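Local coordinates for 27kDa outer membrane protein (Silicibacter pomeroyi, PDB 3GYK) that probably acts as a thiol-disulfide oxidoreductase, the part in this chain being its DsbA-like thioredoxin domain, at residues A[58-62]-A[129-134]; A[76-80]-A[120-125]; A[22-26]-A[168-172]; A[33-37]-A[144-148]; A[67-71]-A[98-104]. All blocks are in the same frame, centred on the assembly; numbering follows the deposited sequence.

Interactions 1 and 4 are the buried contacts, while 2, 3 and 5 are only partly covered. Interactions 1 and 3 each set a helix against the central sheet, on the neighbouring strands 54-60 and 24-30, but 1 is rich in hydrogen bonds and 3 is a valine patch closed by a salt bridge. Interaction 4 joins the CxxC helix start to the cis-proline loop through sulfur contacts. Interactions 2 and 5 belong to the helical part and share helix 66-77, one through alanine, water and charge, the other through a phenylalanine. Leu-76 packs on His-129 and Ile-130, linking 2 to 1, and Asn-33 bonds to Ala-98 and Ser-68, linking 4 to 5.

Interaction 1: residues A[58-62]-A[129-134]; sequences YREWP and HIAQSM
Ser-133 OG is gripped from two residues of segment 58-62: it donates to Glu-60 O at 2.8 Å and accepts from Arg-59 NE at 3.0 Å. The arginine nitrogen delivers its bond with the hydroxyl lying in the guanidinium plane (N-H...O 160°), and Arg-59 NH2 adds a weak bond to the same oxygen. Glu-60 O, in contrast, is approached from well above its carbonyl plane. The Arg-59 chain bends at chi2 and chi3, which brings the guanidinium onto His-129. There it lies flat on the imidazole, centres 4.0 Å apart and planes 14° from parallel, with NH2 over the middle of the ring and also weakly bonded to His-129 O. The imidazole is itself fixed in rotation: NE2 accepts from Glu-60 N at 2.9 Å, the donor in the ring plane, while ND1 bonds to Asn-13 O. A chi1 of 175° swings the His-129 ring out to the strand, which it meets by its NE2 edge. Arg-59 NH1 completes its ties in a salt bridge to Asp-11, and Glu-60 sends OE2 to the hydroxyls of Tyr-32 and Tyr-84. Beyond the strand end the chemistry turns apolar. Pro-62 CG meets Ile-130 CG2 at 3.7 Å, and the Trp-61 ring takes selenomethionine Met-134 CG at its NE1 edge, also at 3.7 Å. The helix segment crosses the strand segment at a steep angle, near the strand's end. Such a helix laid across the central sheet, joining it to the inserted helices, belongs to the DsbA-like thioredoxin fold.

Interaction 2: residues A[76-80]-A[120-125]; sequences LAARQ and DMEAPE
Ala-77 CB fits against the turn that leaves helix 114-120, touching Met-121 N at 3.6 Å and both Asp-120 CB and selenomethionine Met-121 CG at 3.7 Å. The small methyl lets the two backbones come close, with Ala-77 CA and Met-121 CA 5.1 Å apart. Beside it Asp-120 OD2 lies 3.4 Å from Gln-80 CB, and a water donates both to this oxygen and to Ala-77 O, tying the carboxylate to the backbone of segment 76-80. Gln-116 holds the same OD2. At the outer rim Glu-125 reaches back toward segment 76-80. Its CG sits between the backbone N and the carbonyl carbon (chi1 69°) and the chain then runs straight, bringing OE1 within 4.0 Å of Arg-79 NH2. That oxygen stands well out of the guanidinium plane, so charge alone acts. An alanine in place of Glu-125 would probably leave Arg-79 without this nearby negative charge and open the flank beside Gln-80. Second-shell bonds position the arginine: NE donates to Leu-76 O at 2.9 Å, NH1 bonds to Asn-13, and Leu-76 CD2 sits over the guanidinium face. On the other segment Asp-120 to Ala-123 form a type I turn, with Ala-123 as N-cap of helix 124-140, while Arg-73 holds Met-121 O. This close alanine contact between helix 66-77 and an interhelical turn is part of the helical bundle inserted into the thioredoxin fold of DsbA-like proteins.

Interaction 3: residues A[22-26]-A[168-172]; sequences GDVTV and VDRAR
Arg-172 runs from the helix toward Asp-23 at the start of the strand, meeting the other segment along most of its length. Its CB leads into a CG placed anti to the carbonyl carbon (chi1 -67°), and CG rests 3.6 Å from Val-24 CG2. The chain stays extended to NE. CD passes Asp-23 OD2 at 3.7 Å, and NE ends in a salt bridge with Asp-23 OD1 at 2.7 Å. That bond is nearly straight, N-H...O 167°; it uses the syn lone pair of OD1 and keeps the oxygen at the guanidinium edge. NH2 adds a weak bond to the same oxygen, and NH1 forms a second salt bridge with Asp-51. Within its own helix Val-168 CG1 lies against one guanidinium face, offset toward the rim. Beside the salt bridge the contact is apolar: Val-24 CG1 meets Val-168 CG2 at 4.0 Å, Val-26 CG2 touches that same methyl at 4.1 Å, and Val-24 CG2 reaches Ala-171 CB. The C-terminal helix 161-174 thus packs on the sheet near the beginning of strand 24-30, its segment running at 143° to that of the strand, with Val-54 and Val-150 of the flanking strands 54-60 and 147-150 also against Val-168.

Interaction 4: residues A[33-37]-A[144-148]; sequences NCPYC and GTPSF
The first turn of helix 35-50 faces the loop entering strand 147-150, the CA atoms of Cys-37 and Pro-146 being 5.3 Å apart and the peptide bond before Pro-146 being cis. This is the thioredoxin-fold arrangement of a CxxC pair at a helix start opposite the cis-proline loop, consistent with a redox-active site in Cys-34 and Cys-37. No disulfide joins the two sulfurs in this model. Cys-34 is the N-cap, and its SG accepts from Cys-37 N at 3.4 Å. A chi1 of 169° turns this sulfur away from its own backbone N and toward the loop, where it lies 3.2 Å from Thr-145 O and 3.3 Å from Thr-145 OG1. The threonine hydroxyl takes the place between its own backbone N and carbonyl carbon (chi1 56°), which sets it beside Cys-34 CB and SG. The same Cys-34 SG also touches the proline ring, 3.9 Å from Pro-146 CD. Cys-37 SG lies against Thr-145 CB and Pro-146 N, and meets Pro-146 CB at 3.8 Å. From the outer side Tyr-36 presents its CB to the proline ring, while its phenol ring leads away to meet Phe-158. Trp-61 packs on Thr-145, and Phe-30 touches Cys-37. Ser-147 turns from the cysteines and ties the loop to itself, its OG donating to Gly-144 O at 2.9 Å, nearly in line with the carbonyl bond.

Interaction 5: residues A[67-71]-A[98-104]; sequences GSDFA and ANETGVL. With SO4 (sulfate ion), chain E.
Two helices of the inserted helical part pack side by side here, segments 67-71 and 100-104 running at 27° with their axes 9.2 Å apart. Phe-70 lies between them, its chi1 of -169° carrying the ring across to the first turn of helix 100-109. Glu-100 CA stands over the ring centre in a CH-pi contact, 3.9 Å from the centroid and 8° off the normal, and its CG touches Phe-70 CE1. Val-103 CG1 meets the ring edge in plane, and Leu-104 CG approaches Phe-70 CZ at 4.0 Å. Replacing Phe-70 by an alanine would probably open a gap between the helices and leave Val-103 and Leu-104 without their aromatic partner. Deeper in, Ala-71 CB packs on Val-103 CG2 at 3.6 Å and on Ala-98 CB. Gly-67 comes within 3.9 Å of Asn-99, CA to CA, where a CB would clash with Ala-98 O. Asn-99 caps the helix, its OD1 accepting from Gly-102 N at 2.9 Å, while its ND2 donates to a sulfate, probably from the crystallisation liquor, which Lys-97 also binds. An asparagine N-cap beside a close glycine approach thus begins a near-parallel helix pair in the helical insertion of a DsbA-like domain.

Interaction 1: residues A[58-62]-A[129-134]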
# COMPACT_ATOMS: atom_id res chain seq x y z
N TYR A 58 4.42 -0.76 0.46
CA TYR A 58 3.09 -0.23 0.80
C TYR A 58 3.02 0.38 2.19
O TYR A 58 3.46 -0.24 3.18
CB TYR A 58 2.06 -1.35 0.69
CG TYR A 58 1.54 -1.60 -0.71
CD1 TYR A 58 1.92 -0.80 -1.79
CD2 TYR A 58 0.61 -2.59 -0.93
CE1 TYR A 58 1.38 -1.01 -3.07
CE2 TYR A 58 0.08 -2.81 -2.20
CZ TYR A 58 0.45 -2.01 -3.26
OH TYR A 58 -0.08 -2.25 -4.50
N ARG A 59 2.45 1.59 2.26
CA ARG A 59 2.10 2.21 3.53
C ARG A 59 0.57 2.30 3.60
O ARG A 59 -0.07 3.09 2.86
CB ARG A 59 2.67 3.64 3.65
CG ARG A 59 4.23 3.76 3.65
CD ARG A 59 4.96 2.83 4.64
NE ARG A 59 4.37 2.75 5.98
CZ ARG A 59 5.00 2.21 7.01
NH1 ARG A 59 6.26 1.75 6.86
NH2 ARG A 59 4.37 2.06 8.19
N GLU A 60 -0.01 1.50 4.47
CA GLU A 60 -1.45 1.59 4.74
C GLU A 60 -1.63 2.85 5.55
O GLU A 60 -1.09 2.97 6.66
CB GLU A 60 -1.89 0.36 5.54
CG GLU A 60 -1.70 -0.94 4.79
CD GLU A 60 -2.99 -1.35 4.03
OE1 GLU A 60 -4.01 -0.65 4.17
OE2 GLU A 60 -2.96 -2.38 3.32
N TRP A 61 -2.40 3.80 4.99
CA TRP A 61 -2.62 5.09 5.63
C TRP A 61 -4.11 5.39 5.65
O TRP A 61 -4.63 6.17 4.83
CB TRP A 61 -1.83 6.19 4.90
CG TRP A 61 -1.83 7.51 5.62
CD1 TRP A 61 -1.97 7.71 6.98
CD2 TRP A 61 -1.72 8.81 5.03
NE1 TRP A 61 -1.95 9.06 7.26
CE2 TRP A 61 -1.79 9.75 6.09
CE3 TRP A 61 -1.54 9.27 3.71
CZ2 TRP A 61 -1.73 11.13 5.87
CZ3 TRP A 61 -1.48 10.66 3.50
CH2 TRP A 61 -1.56 11.56 4.56
N PRO A 62 -4.84 4.69 6.54
CA PRO A 62 -6.30 4.86 6.61
C PRO A 62 -6.65 6.25 7.20
O PRO A 62 -6.32 6.54 8.35
CB PRO A 62 -6.75 3.72 7.51
CG PRO A 62 -5.52 3.46 8.43
CD PRO A 62 -4.37 3.58 7.42
N HIS A 129 2.31 -0.24 12.39
CA HIS A 129 2.41 0.12 10.96
C HIS A 129 1.62 1.39 10.66
O HIS A 129 2.11 2.34 10.05
CB HIS A 129 1.93 -1.01 10.05
CG HIS A 129 1.91 -0.64 8.60
ND1 HIS A 129 2.89 -1.06 7.72
CD2 HIS A 129 1.08 0.16 7.88
CE1 HIS A 129 2.63 -0.57 6.51
NE2 HIS A 129 1.55 0.19 6.59
N ILE A 130 0.36 1.41 11.07
CA ILE A 130 -0.50 2.55 10.73
C ILE A 130 0.03 3.84 11.35
O ILE A 130 0.02 4.89 10.69
CB ILE A 130 -1.97 2.26 11.12
CG1 ILE A 130 -2.52 1.11 10.26
CG2 ILE A 130 -2.83 3.52 10.93
CD1 ILE A 130 -3.84 0.46 10.82
N ALA A 131 0.50 3.78 12.59
CA ALA A 131 1.06 4.95 13.24
C ALA A 131 2.28 5.47 12.49
O ALA A 131 2.48 6.69 12.37
CB ALA A 131 1.43 4.65 14.69
N GLN A 132 3.12 4.53 12.02
CA GLN A 132 4.31 4.95 11.25
C GLN A 132 3.92 5.51 9.89
O GLN A 132 4.58 6.44 9.40
CB GLN A 132 5.30 3.77 11.12
CG GLN A 132 6.55 4.03 10.27
CD GLN A 132 7.47 5.10 10.81
OE1 GLN A 132 7.17 5.80 11.78
NE2 GLN A 132 8.67 5.21 10.19
N SER A 133 2.87 4.98 9.26
CA SER A 133 2.40 5.58 7.99
C SER A 133 2.00 7.03 8.22
O SER A 133 2.37 7.91 7.42
CB SER A 133 1.25 4.81 7.39
OG SER A 133 1.62 3.49 7.01
N MSE A 134 1.26 7.30 9.31
CA MSE A 134 0.89 8.70 9.63
C MSE A 134 2.14 9.57 9.81
O MSE A 134 2.17 10.70 9.33
CB MSE A 134 0.01 8.78 10.89
CG MSE A 134 -1.21 7.90 10.70
SE MSE A 134 -2.31 7.62 12.27
CE MSE A 134 -3.85 7.00 11.19

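Interaction 2: residues A[76-80]-A[120-125]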
# COMPACT_ATOMS: atom_id res chain seq x y z
N LEU A 76 -3.45 -5.68 6.83
CA LEU A 76 -2.19 -5.97 7.52
C LEU A 76 -2.28 -7.31 8.25
O LEU A 76 -1.31 -8.07 8.24
CB LEU A 76 -1.82 -4.86 8.51
CG LEU A 76 -1.43 -3.54 7.81
CD1 LEU A 76 -1.47 -2.34 8.80
CD2 LEU A 76 -0.05 -3.67 7.10
N ALA A 77 -3.43 -7.61 8.87
CA ALA A 77 -3.63 -8.92 9.51
C ALA A 77 -3.51 -10.09 8.53
O ALA A 77 -3.09 -11.19 8.92
CB ALA A 77 -4.99 -8.99 10.28
N ALA A 78 -3.89 -9.88 7.27
CA ALA A 78 -3.84 -10.94 6.27
C ALA A 78 -2.41 -11.43 6.00
O ALA A 78 -2.21 -12.53 5.45
CB ALA A 78 -4.51 -10.51 4.96
N ARG A 79 -1.41 -10.64 6.38
CA ARG A 79 -0.02 -11.11 6.27
C ARG A 79 0.19 -12.41 7.04
O ARG A 79 0.99 -13.27 6.63
CB ARG A 79 0.96 -10.04 6.76
CG ARG A 79 0.98 -8.79 5.87
CD ARG A 79 1.84 -7.68 6.47
NE ARG A 79 1.44 -7.26 7.81
CZ ARG A 79 2.13 -6.40 8.54
NH1 ARG A 79 3.24 -5.86 8.03
NH2 ARG A 79 1.74 -6.09 9.78
N GLN A 80 -0.53 -12.57 8.16
CA GLN A 80 -0.36 -13.74 9.01
C GLN A 80 -0.85 -15.01 8.33
O GLN A 80 -0.49 -16.12 8.74
CB GLN A 80 -1.06 -13.56 10.36
CG GLN A 80 -0.57 -12.35 11.17
CD GLN A 80 0.94 -12.23 11.15
OE1 GLN A 80 1.65 -13.18 11.48
NE2 GLN A 80 1.45 -11.04 10.74
N ASP A 120 -6.12 -11.29 14.64
CA ASP A 120 -4.85 -10.72 14.20
C ASP A 120 -4.94 -9.21 13.96
O ASP A 120 -3.93 -8.50 14.03
CB ASP A 120 -4.30 -11.46 12.97
CG ASP A 120 -3.87 -12.90 13.29
OD1 ASP A 120 -3.63 -13.21 14.48
OD2 ASP A 120 -3.78 -13.71 12.35
N MSE A 121 -6.14 -8.70 13.68
CA MSE A 121 -6.32 -7.26 13.53
C MSE A 121 -5.96 -6.44 14.77
O MSE A 121 -5.63 -5.26 14.64
CB MSE A 121 -7.75 -6.91 13.07
CG MSE A 121 -7.96 -7.20 11.60
SE MSE A 121 -9.88 -7.14 11.17
CE MSE A 121 -10.19 -5.19 11.39
N GLU A 122 -6.01 -7.06 15.94
CA GLU A 122 -5.69 -6.38 17.20
C GLU A 122 -4.19 -6.30 17.49
O GLU A 122 -3.79 -5.59 18.42
CB GLU A 122 -6.36 -7.09 18.37
CG GLU A 122 -7.85 -7.31 18.22
CD GLU A 122 -8.48 -7.89 19.48
OE1 GLU A 122 -7.94 -8.88 20.03
OE2 GLU A 122 -9.52 -7.36 19.91
N ALA A 123 -3.38 -7.04 16.73
CA ALA A 123 -1.93 -7.17 17.01
C ALA A 123 -1.28 -5.79 17.10
O ALA A 123 -1.59 -4.92 16.28
CB ALA A 123 -1.24 -8.00 15.90
N PRO A 124 -0.39 -5.59 18.09
CA PRO A 124 0.27 -4.27 18.14
C PRO A 124 1.14 -3.95 16.90
O PRO A 124 1.33 -2.77 16.60
CB PRO A 124 1.11 -4.34 19.43
CG PRO A 124 1.29 -5.80 19.70
CD PRO A 124 0.00 -6.45 19.22
N GLU A 125 1.64 -4.94 16.16
CA GLU A 125 2.38 -4.61 14.91
C GLU A 125 1.46 -3.90 13.88
O GLU A 125 1.94 -3.12 13.05
CB GLU A 125 3.08 -5.83 14.29
CG GLU A 125 2.12 -6.86 13.72
CD GLU A 125 2.80 -8.06 13.08
OE1 GLU A 125 3.95 -7.94 12.60
OE2 GLU A 125 2.18 -9.14 13.05
O HOH W 1 -4.80 -13.18 9.97

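Interaction 3: residues A[22-26]-A[168-172]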
# COMPACT_ATOMS: atom_id res chain seq x y z
N GLY A 22 14.55 -5.15 -6.68
CA GLY A 22 14.47 -4.19 -7.79
C GLY A 22 15.32 -2.96 -7.48
O GLY A 22 15.53 -2.66 -6.31
N ASP A 23 15.84 -2.29 -8.50
CA ASP A 23 16.81 -1.19 -8.25
C ASP A 23 16.15 0.17 -8.01
O ASP A 23 16.85 1.14 -7.71
CB ASP A 23 17.88 -1.11 -9.34
CG ASP A 23 17.33 -0.63 -10.68
OD1 ASP A 23 16.09 -0.53 -10.84
OD2 ASP A 23 18.16 -0.39 -11.58
N VAL A 24 14.84 0.23 -8.18
CA VAL A 24 14.03 1.42 -7.86
C VAL A 24 12.89 0.99 -6.95
O VAL A 24 12.14 0.03 -7.28
CB VAL A 24 13.48 2.09 -9.13
CG1 VAL A 24 12.48 3.23 -8.80
CG2 VAL A 24 14.61 2.60 -9.97
N THR A 25 12.76 1.66 -5.81
CA THR A 25 11.61 1.45 -4.91
C THR A 25 10.54 2.52 -5.10
O THR A 25 10.85 3.73 -5.07
CB THR A 25 12.04 1.43 -3.43
OG1 THR A 25 12.93 0.33 -3.22
CG2 THR A 25 10.83 1.23 -2.50
N VAL A 26 9.31 2.07 -5.30
CA VAL A 26 8.14 2.95 -5.33
C VAL A 26 7.36 2.71 -4.06
O VAL A 26 7.02 1.55 -3.76
CB VAL A 26 7.23 2.67 -6.56
CG1 VAL A 26 5.90 3.46 -6.44
CG2 VAL A 26 7.97 3.01 -7.84
N VAL A 168 10.34 6.27 -12.61
CA VAL A 168 11.24 5.15 -12.41
C VAL A 168 12.46 5.30 -13.34
O VAL A 168 13.62 5.15 -12.90
CB VAL A 168 10.52 3.80 -12.67
CG1 VAL A 168 11.53 2.65 -12.85
CG2 VAL A 168 9.57 3.51 -11.53
N ASP A 169 12.20 5.57 -14.62
CA ASP A 169 13.31 5.70 -15.59
C ASP A 169 14.27 6.83 -15.18
O ASP A 169 15.50 6.70 -15.31
CB ASP A 169 12.79 5.94 -17.02
CG ASP A 169 12.02 4.74 -17.59
OD1 ASP A 169 12.10 3.61 -17.04
OD2 ASP A 169 11.31 4.94 -18.59
N ARG A 170 13.71 7.93 -14.71
CA ARG A 170 14.52 9.10 -14.29
C ARG A 170 15.41 8.75 -13.10
O ARG A 170 16.57 9.16 -13.04
CB ARG A 170 13.63 10.30 -13.96
CG ARG A 170 13.27 11.08 -15.19
CD ARG A 170 12.22 12.18 -14.93
NE ARG A 170 11.59 12.53 -16.20
CZ ARG A 170 12.14 13.33 -17.12
NH1 ARG A 170 13.33 13.90 -16.90
NH2 ARG A 170 11.50 13.57 -18.26
N ALA A 171 14.84 7.99 -12.17
CA ALA A 171 15.57 7.55 -10.98
C ALA A 171 16.76 6.70 -11.38
O ALA A 171 17.85 6.85 -10.83
CB ALA A 171 14.62 6.77 -10.01
N ARG A 172 16.57 5.83 -12.38
CA ARG A 172 17.67 4.99 -12.84
C ARG A 172 18.73 5.82 -13.52
O ARG A 172 19.92 5.57 -13.32
CB ARG A 172 17.17 3.90 -13.79
CG ARG A 172 16.30 2.91 -13.08
CD ARG A 172 16.09 1.65 -13.91
NE ARG A 172 15.27 0.71 -13.15
CZ ARG A 172 14.08 0.25 -13.56
NH1 ARG A 172 13.60 0.60 -14.76
NH2 ARG A 172 13.41 -0.60 -12.80

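Interaction 4: residues A[33-37]-A[144-148]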
# COMPACT_ATOMS: atom_id res chain seq x y z
N ASN A 33 -10.85 3.28 0.69
CA ASN A 33 -12.03 4.01 0.29
C ASN A 33 -11.74 5.27 -0.53
O ASN A 33 -12.66 6.04 -0.87
CB ASN A 33 -12.85 4.35 1.53
CG ASN A 33 -13.64 3.15 2.03
OD1 ASN A 33 -14.34 2.50 1.25
ND2 ASN A 33 -13.54 2.84 3.32
N CYS A 34 -10.47 5.44 -0.89
CA CYS A 34 -10.07 6.60 -1.67
C CYS A 34 -10.28 6.34 -3.18
O CYS A 34 -9.66 5.42 -3.75
CB CYS A 34 -8.62 6.93 -1.32
SG CYS A 34 -7.86 8.15 -2.43
N PRO A 35 -11.12 7.16 -3.83
CA PRO A 35 -11.44 6.94 -5.25
C PRO A 35 -10.20 6.97 -6.13
O PRO A 35 -10.06 6.17 -7.08
CB PRO A 35 -12.36 8.11 -5.59
CG PRO A 35 -12.98 8.49 -4.31
CD PRO A 35 -11.97 8.22 -3.24
N TYR A 36 -9.28 7.90 -5.86
CA TYR A 36 -8.07 7.93 -6.67
C TYR A 36 -7.11 6.78 -6.38
O TYR A 36 -6.37 6.39 -7.26
CB TYR A 36 -7.35 9.28 -6.56
CG TYR A 36 -7.80 10.34 -7.55
CD1 TYR A 36 -8.43 11.50 -7.11
CD2 TYR A 36 -7.53 10.21 -8.91
CE1 TYR A 36 -8.82 12.48 -8.01
CE2 TYR A 36 -7.90 11.18 -9.82
CZ TYR A 36 -8.53 12.32 -9.36
OH TYR A 36 -8.90 13.29 -10.27
N CYS A 37 -7.10 6.25 -5.15
CA CYS A 37 -6.36 5.00 -4.88
C CYS A 37 -6.92 3.83 -5.67
O CYS A 37 -6.16 3.00 -6.22
CB CYS A 37 -6.39 4.67 -3.38
SG CYS A 37 -5.44 5.87 -2.41
N GLY A 144 -2.87 13.77 1.69
CA GLY A 144 -3.91 12.75 1.50
C GLY A 144 -3.41 11.67 0.57
O GLY A 144 -2.20 11.62 0.23
N THR A 145 -4.33 10.82 0.14
CA THR A 145 -3.97 9.63 -0.66
C THR A 145 -4.62 9.74 -2.04
O THR A 145 -5.64 10.41 -2.18
CB THR A 145 -4.50 8.34 0.01
OG1 THR A 145 -5.92 8.47 0.20
CG2 THR A 145 -3.87 8.16 1.37
N PRO A 146 -4.01 9.12 -3.08
CA PRO A 146 -2.71 8.41 -3.06
C PRO A 146 -1.54 9.38 -3.07
O PRO A 146 -1.66 10.49 -3.65
CB PRO A 146 -2.73 7.57 -4.37
CG PRO A 146 -3.61 8.35 -5.29
CD PRO A 146 -4.63 9.10 -4.43
N SER A 147 -0.46 9.02 -2.37
CA SER A 147 0.83 9.74 -2.55
C SER A 147 1.93 8.70 -2.76
O SER A 147 1.89 7.61 -2.19
CB SER A 147 1.17 10.61 -1.34
OG SER A 147 0.28 11.72 -1.20
N PHE A 148 2.92 9.06 -3.57
CA PHE A 148 3.99 8.13 -3.92
C PHE A 148 5.37 8.71 -3.62
O PHE A 148 5.60 9.91 -3.65
CB PHE A 148 3.94 7.79 -5.42
CG PHE A 148 2.68 7.08 -5.85
CD1 PHE A 148 2.63 5.69 -5.85
CD2 PHE A 148 1.58 7.80 -6.30
CE1 PHE A 148 1.45 5.01 -6.28
CE2 PHE A 148 0.41 7.14 -6.71
CZ PHE A 148 0.35 5.73 -6.69

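Interaction 5: residues A[67-71]-A[98-104]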
# COMPACT_ATOMS: atom_id res chain seq x y z
N GLY A 67 -14.37 2.70 8.45
CA GLY A 67 -14.36 1.61 7.44
C GLY A 67 -12.95 1.46 6.87
O GLY A 67 -12.40 0.34 6.75
N SER A 68 -12.34 2.60 6.53
CA SER A 68 -10.97 2.61 6.06
C SER A 68 -10.00 2.01 7.09
O SER A 68 -9.09 1.26 6.72
CB SER A 68 -10.53 4.04 5.69
OG SER A 68 -11.26 4.47 4.54
N ASP A 69 -10.18 2.37 8.36
CA ASP A 69 -9.34 1.81 9.41
C ASP A 69 -9.52 0.29 9.49
O ASP A 69 -8.52 -0.44 9.56
CB ASP A 69 -9.63 2.46 10.76
CG ASP A 69 -8.59 2.09 11.80
OD1 ASP A 69 -7.48 2.63 11.73
OD2 ASP A 69 -8.91 1.27 12.68
N PHE A 70 -10.76 -0.18 9.42
CA PHE A 70 -11.04 -1.61 9.47
C PHE A 70 -10.30 -2.32 8.34
O PHE A 70 -9.61 -3.31 8.56
CB PHE A 70 -12.55 -1.87 9.41
CG PHE A 70 -12.93 -3.30 9.72
CD1 PHE A 70 -13.43 -3.64 10.97
CD2 PHE A 70 -12.76 -4.31 8.77
CE1 PHE A 70 -13.79 -4.98 11.29
CE2 PHE A 70 -13.12 -5.65 9.07
CZ PHE A 70 -13.62 -5.98 10.34
N ALA A 71 -10.46 -1.80 7.12
CA ALA A 71 -9.82 -2.36 5.94
C ALA A 71 -8.29 -2.41 6.05
O ALA A 71 -7.68 -3.45 5.73
CB ALA A 71 -10.24 -1.53 4.71
N ALA A 98 -15.51 0.02 1.53
CA ALA A 98 -14.71 -0.80 2.42
C ALA A 98 -15.11 -0.48 3.86
O ALA A 98 -14.61 0.46 4.48
CB ALA A 98 -13.23 -0.58 2.19
N ASN A 99 -16.05 -1.26 4.37
CA ASN A 99 -16.47 -1.18 5.75
C ASN A 99 -16.44 -2.60 6.33
O ASN A 99 -16.04 -3.54 5.63
CB ASN A 99 -17.89 -0.57 5.84
CG ASN A 99 -18.93 -1.34 5.00
OD1 ASN A 99 -18.71 -2.47 4.55
ND2 ASN A 99 -20.07 -0.71 4.79
N GLU A 100 -16.82 -2.75 7.59
CA GLU A 100 -16.65 -4.04 8.27
C GLU A 100 -17.27 -5.19 7.47
O GLU A 100 -16.62 -6.22 7.24
CB GLU A 100 -17.20 -3.98 9.70
CG GLU A 100 -17.25 -5.35 10.40
CD GLU A 100 -17.60 -5.25 11.88
OE1 GLU A 100 -17.57 -4.13 12.42
OE2 GLU A 100 -17.88 -6.30 12.50
N THR A 101 -18.52 -5.03 7.04
CA THR A 101 -19.20 -6.10 6.32
C THR A 101 -18.62 -6.34 4.92
O THR A 101 -18.49 -7.49 4.50
CB THR A 101 -20.73 -5.93 6.29
OG1 THR A 101 -21.06 -4.64 5.75
CG2 THR A 101 -21.28 -6.04 7.71
N GLY A 102 -18.23 -5.27 4.22
CA GLY A 102 -17.64 -5.40 2.88
C GLY A 102 -16.24 -6.00 2.93
O GLY A 102 -15.89 -6.87 2.12
N VAL A 103 -15.44 -5.54 3.88
CA VAL A 103 -14.06 -6.05 4.06
C VAL A 103 -14.12 -7.56 4.37
O VAL A 103 -13.40 -8.36 3.76
CB VAL A 103 -13.32 -5.35 5.19
CG1 VAL A 103 -12.00 -6.07 5.48
CG2 VAL A 103 -13.00 -3.87 4.82
N LEU A 104 -14.99 -7.94 5.30
CA LEU A 104 -15.11 -9.35 5.70
C LEU A 104 -15.61 -10.23 4.57
O LEU A 104 -15.19 -11.39 4.46
CB LEU A 104 -15.94 -9.55 6.98
CG LEU A 104 -15.25 -9.02 8.25
CD1 LEU A 104 -16.17 -9.17 9.43
CD2 LEU A 104 -13.92 -9.68 8.53
S SO4 E . -21.21 2.44 6.42
O1 SO4 E . -22.12 2.18 5.32
O2 SO4 E . -21.73 1.86 7.65
O3 SO4 E . -19.91 1.86 6.12
O4 SO4 E . -21.06 3.89 6.58